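Beta-lactamase (Klebsiella pneumoniae, PDB 6HUH) probably hydrolyses beta-lactam antibiotics to substituted beta-amino acids, as a class D beta-lactamase that gives resistance to these drugs. Local coordinates at residues A44-P49 and Y127-L132; Q156-F161 and W218-A223. All coordinates share one frame; numbering follows the deposited sequence.

From the N terminus, the loop after strand 36-41 supplies the first segment, 44-49, just ahead of the predicted nucleophile S51. Interaction 1 brings it against 127-132, closing a loop of 77 intervening residues that includes helices but no strand. Only after that does the chain reach helix 155-166, whose residues 156-161 meet strand residues 218-223 in interaction 2 and close a second loop, of 56 residues. The two loops follow in series, neither nesting nor crossing. Their centres are about 13 Å apart, and P48 O joins them by a probable hydrogen bond to W218 NE1. Interaction 1 ties two loops together, and interaction 2 sets helix 155-166 against the sheet.

Interaction 1 of 2, residues A44-P49 and Y127-L132; sequences ASQLPP and YGNRDL
Y127 meets P49 with the hydroxyl end of its ring: OH lies 3.3 Å from P49 CB, and CE2 is 4.0 Å from P49 CG. The proline CG sits at the ring edge, near its plane, so the apolar contact is edge-on and not a stack over a face. With CG anti to the backbone N (chi1 -160°), the phenol reaches P49 although the side chain does not leave the backbone in that direction; its ring also meets F161 edge-to-face. G128 follows at the second position of a type II' beta turn running from Y127 to R130, where its phi of 48° fits, and the closing bond from R130 N to Y127 O is weak. P49 lies two residues before S51, the predicted acyl-ester serine that opens the Ser-Thr-Phe-Lys motif of this class D enzyme, and their side chains are about 8 Å apart. N129, third in the turn, presents CB to the amide end of Q46, with Q46 CD 4.0 Å from N129 CB. The N129 amide is engaged elsewhere: OD1 accepts from D131 N at 3.0 Å in an Asx turn, the donor lying above the carbonyl plane, while ND2 bonds to S150 O.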
# COMPACT_ATOMS: atom_id res chain seq x y z
N ALA A 44 -32.04 -2.30 8.64
CA ALA A 44 -32.42 -1.30 9.65
C ALA A 44 -31.92 -1.57 11.07
O ALA A 44 -31.90 -0.65 11.88
CB ALA A 44 -33.92 -1.12 9.65
N SER A 45 -31.49 -2.80 11.37
CA SER A 45 -30.94 -3.12 12.70
C SER A 45 -29.55 -2.54 12.89
O SER A 45 -28.72 -2.60 11.99
CB SER A 45 -30.92 -4.62 12.95
OG SER A 45 -32.25 -5.09 13.07
N GLN A 46 -29.29 -2.02 14.09
CA GLN A 46 -28.01 -1.43 14.46
C GLN A 46 -27.01 -2.53 14.82
O GLN A 46 -27.33 -3.40 15.63
CB GLN A 46 -28.18 -0.47 15.65
CG GLN A 46 -29.08 0.74 15.40
CD GLN A 46 -28.76 1.88 16.32
OE1 GLN A 46 -28.39 2.98 15.87
NE2 GLN A 46 -28.89 1.65 17.62
N LEU A 47 -25.80 -2.47 14.24
CA LEU A 47 -24.75 -3.44 14.52
C LEU A 47 -23.41 -2.77 14.87
O LEU A 47 -23.17 -1.65 14.40
CB LEU A 47 -24.53 -4.37 13.31
CG LEU A 47 -25.72 -5.21 12.82
CD1 LEU A 47 -25.50 -5.66 11.40
CD2 LEU A 47 -26.00 -6.37 13.75
N PRO A 48 -22.48 -3.44 15.63
CA PRO A 48 -21.18 -2.81 15.89
C PRO A 48 -20.48 -2.42 14.57
O PRO A 48 -20.51 -3.23 13.65
CB PRO A 48 -20.40 -3.90 16.66
CG PRO A 48 -21.12 -5.15 16.40
CD PRO A 48 -22.56 -4.77 16.27
N PRO A 49 -19.92 -1.20 14.40
CA PRO A 49 -19.30 -0.87 13.10
C PRO A 49 -17.97 -1.58 12.87
O PRO A 49 -17.57 -1.78 11.72
CB PRO A 49 -19.17 0.65 13.14
CG PRO A 49 -19.08 0.99 14.58
CD PRO A 49 -19.79 -0.08 15.36
N TYR A 127 -23.19 9.76 13.27
CA TYR A 127 -22.81 8.37 13.16
C TYR A 127 -23.61 7.41 14.05
O TYR A 127 -23.36 7.31 15.26
CB TYR A 127 -21.31 8.21 13.38
CG TYR A 127 -20.74 6.92 12.82
CD1 TYR A 127 -20.39 6.81 11.47
CD2 TYR A 127 -20.55 5.80 13.63
CE1 TYR A 127 -19.87 5.63 10.94
CE2 TYR A 127 -20.03 4.61 13.11
CZ TYR A 127 -19.68 4.53 11.77
OH TYR A 127 -19.17 3.36 11.27
N GLY A 128 -24.54 6.68 13.42
CA GLY A 128 -25.39 5.68 14.05
C GLY A 128 -26.06 6.11 15.35
O GLY A 128 -26.78 7.12 15.37
N ASN A 129 -25.82 5.35 16.45
CA ASN A 129 -26.40 5.66 17.76
C ASN A 129 -25.61 6.70 18.52
O ASN A 129 -26.06 7.18 19.55
CB ASN A 129 -26.62 4.40 18.59
CG ASN A 129 -25.40 3.81 19.23
OD1 ASN A 129 -24.26 4.18 18.93
ND2 ASN A 129 -25.63 2.89 20.13
N ARG A 130 -24.39 7.02 18.04
CA ARG A 130 -23.49 8.04 18.58
C ARG A 130 -23.00 7.74 20.04
O ARG A 130 -22.34 8.58 20.67
CB ARG A 130 -24.13 9.45 18.44
CG ARG A 130 -24.71 9.74 17.05
CD ARG A 130 -24.98 11.22 16.82
NE ARG A 130 -26.30 11.62 17.31
CZ ARG A 130 -26.84 12.82 17.12
NH1 ARG A 130 -26.17 13.76 16.46
NH2 ARG A 130 -28.05 13.10 17.60
N ASP A 131 -23.29 6.51 20.54
CA ASP A 131 -22.89 6.11 21.90
C ASP A 131 -21.41 5.75 22.00
O ASP A 131 -21.00 4.70 21.51
CB ASP A 131 -23.77 4.98 22.42
CG ASP A 131 -23.83 4.91 23.93
OD1 ASP A 131 -22.80 5.23 24.58
OD2 ASP A 131 -24.90 4.55 24.47
N LEU A 132 -20.62 6.62 22.63
CA LEU A 132 -19.18 6.35 22.78
C LEU A 132 -18.81 6.17 24.25
O LEU A 132 -17.68 6.49 24.65
CB LEU A 132 -18.32 7.44 22.10
CG LEU A 132 -18.80 8.00 20.75
CD1 LEU A 132 -18.15 9.29 20.45
CD2 LEU A 132 -18.58 7.02 19.61

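Interaction 2 of 2, residues Q156-F161 and W218-A223; sequences QEQARF and WFVGWA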
# COMPACT_ATOMS: atom_id res chain seq x y z
N GLN A 156 -28.43 1.02 6.82
CA GLN A 156 -29.12 2.19 6.28
C GLN A 156 -28.37 3.44 6.67
O GLN A 156 -28.02 4.24 5.80
CB GLN A 156 -30.56 2.29 6.82
CG GLN A 156 -31.61 1.64 5.96
CD GLN A 156 -32.86 1.35 6.76
OE1 GLN A 156 -33.13 1.99 7.80
NE2 GLN A 156 -33.63 0.36 6.32
N GLU A 157 -28.12 3.60 7.99
CA GLU A 157 -27.39 4.74 8.57
C GLU A 157 -26.00 4.87 7.97
O GLU A 157 -25.62 5.99 7.65
CB GLU A 157 -27.31 4.61 10.09
CG GLU A 157 -28.62 4.75 10.83
CD GLU A 157 -28.53 4.45 12.32
OE1 GLU A 157 -27.78 3.52 12.70
OE2 GLU A 157 -29.25 5.11 13.10
N GLN A 158 -25.25 3.74 7.79
CA GLN A 158 -23.91 3.67 7.15
C GLN A 158 -23.88 4.28 5.75
O GLN A 158 -22.94 5.00 5.43
CB GLN A 158 -23.45 2.22 7.03
CG GLN A 158 -22.74 1.74 8.26
CD GLN A 158 -21.25 1.69 8.13
OE1 GLN A 158 -20.62 2.50 7.42
NE2 GLN A 158 -20.66 0.75 8.85
N ALA A 159 -24.91 3.96 4.93
CA ALA A 159 -25.14 4.45 3.57
C ALA A 159 -25.42 5.95 3.60
O ALA A 159 -24.91 6.68 2.76
CB ALA A 159 -26.33 3.72 2.95
N ARG A 160 -26.23 6.40 4.58
CA ARG A 160 -26.57 7.80 4.78
C ARG A 160 -25.29 8.60 5.09
O ARG A 160 -25.01 9.61 4.42
CB ARG A 160 -27.59 7.90 5.92
CG ARG A 160 -28.07 9.31 6.24
CD ARG A 160 -28.84 9.96 5.11
NE ARG A 160 -28.04 11.04 4.54
CZ ARG A 160 -28.48 11.90 3.62
NH1 ARG A 160 -29.72 11.80 3.15
NH2 ARG A 160 -27.68 12.86 3.17
N PHE A 161 -24.47 8.09 6.05
CA PHE A 161 -23.18 8.67 6.44
C PHE A 161 -22.23 8.79 5.22
O PHE A 161 -21.75 9.89 4.95
CB PHE A 161 -22.52 7.87 7.60
CG PHE A 161 -21.04 8.12 7.76
CD1 PHE A 161 -20.57 9.33 8.27
CD2 PHE A 161 -20.10 7.18 7.35
CE1 PHE A 161 -19.20 9.59 8.36
CE2 PHE A 161 -18.74 7.44 7.44
CZ PHE A 161 -18.29 8.64 7.94
N TRP A 218 -18.44 -6.85 7.34
CA TRP A 218 -18.92 -5.63 6.73
C TRP A 218 -18.09 -5.31 5.49
O TRP A 218 -16.87 -5.40 5.54
CB TRP A 218 -18.74 -4.43 7.70
CG TRP A 218 -19.68 -4.21 8.84
CD1 TRP A 218 -19.44 -4.51 10.15
CD2 TRP A 218 -20.82 -3.33 8.84
NE1 TRP A 218 -20.41 -3.95 10.96
CE2 TRP A 218 -21.27 -3.23 10.18
CE3 TRP A 218 -21.54 -2.66 7.83
CZ2 TRP A 218 -22.42 -2.51 10.52
CZ3 TRP A 218 -22.66 -1.94 8.18
CH2 TRP A 218 -23.09 -1.87 9.51
N PHE A 219 -18.73 -4.90 4.41
CA PHE A 219 -18.06 -4.33 3.25
C PHE A 219 -18.84 -3.12 2.77
O PHE A 219 -19.88 -3.23 2.11
CB PHE A 219 -17.70 -5.29 2.13
CG PHE A 219 -16.71 -4.58 1.23
CD1 PHE A 219 -15.46 -4.19 1.71
CD2 PHE A 219 -17.06 -4.23 -0.07
CE1 PHE A 219 -14.58 -3.47 0.91
CE2 PHE A 219 -16.15 -3.54 -0.88
CZ PHE A 219 -14.93 -3.15 -0.38
N VAL A 220 -18.37 -1.95 3.22
CA VAL A 220 -19.01 -0.65 3.00
C VAL A 220 -18.15 0.22 2.16
O VAL A 220 -16.93 0.08 2.24
CB VAL A 220 -19.44 0.04 4.33
CG1 VAL A 220 -20.37 -0.86 5.11
CG2 VAL A 220 -18.25 0.41 5.19
N GLY A 221 -18.75 1.06 1.34
CA GLY A 221 -18.00 1.94 0.46
C GLY A 221 -18.77 2.47 -0.72
O GLY A 221 -19.99 2.39 -0.76
N TRP A 222 -18.06 3.05 -1.66
CA TRP A 222 -18.68 3.64 -2.84
C TRP A 222 -17.85 3.40 -4.06
O TRP A 222 -16.67 3.11 -3.96
CB TRP A 222 -18.92 5.15 -2.64
CG TRP A 222 -17.68 6.00 -2.63
CD1 TRP A 222 -17.14 6.68 -3.69
CD2 TRP A 222 -16.84 6.27 -1.51
NE1 TRP A 222 -16.03 7.37 -3.28
CE2 TRP A 222 -15.80 7.12 -1.95
CE3 TRP A 222 -16.84 5.85 -0.16
CZ2 TRP A 222 -14.79 7.57 -1.10
CZ3 TRP A 222 -15.84 6.30 0.68
CH2 TRP A 222 -14.82 7.14 0.21
N ALA A 223 -18.44 3.64 -5.22
CA ALA A 223 -17.86 3.50 -6.54
C ALA A 223 -18.13 4.79 -7.32
O ALA A 223 -19.26 5.29 -7.31
CB ALA A 223 -18.49 2.33 -7.23
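Q158, on helix 155-166, reaches across to W218 and V220 of strand 215-225 and contributes 74 Å² of the 134 Å² buried between the segments, against 32 Å² for the tryptophan and 28 Å² for the valine. Its amide nitrogen lies over one face of the indole, 3.4 Å above the plane and displaced toward the rim of the six-membered ring, where NE2 is 3.4 Å from W218 CZ3. The amide is tilted 49° from the ring, so the two flat groups are not stacked in parallel. CG also rests on this part of the indole, 3.7 Å from W218 CZ3, and the bend at chi2 (-102°) swings the amide beyond it over the ring face. The side chain of V220 crosses that of Q158 at about a right angle: its CG1 is 4.0 Å from Q158 CD, and its CG2 is 3.9 Å from Q158 OE1.

The arrangement joins a helix to an inner strand of the antiparallel sheet of the penicillin-recognising fold. Backbone bonds pair W218 with G199 and V220 with K197, placing both beside the lysine-threonine-glycine motif of this enzyme family, on strand 192-201. The side chains of W218 and S51, the predicted nucleophile, are about 8 Å apart.

The polar ends of both flat groups are bound outside the two segments: Q158 NE2 to T52 OG1, and W218 NE1 to P48 O. Between helix and strand the contact is therefore van der Waals packing around a buried amide, with no hydrogen bond of its own. T52 directly follows S51 and P48 lies three residues before it, so these two bonds probably fix the rotation of the amide and the indole relative to the segment that carries the predicted nucleophile.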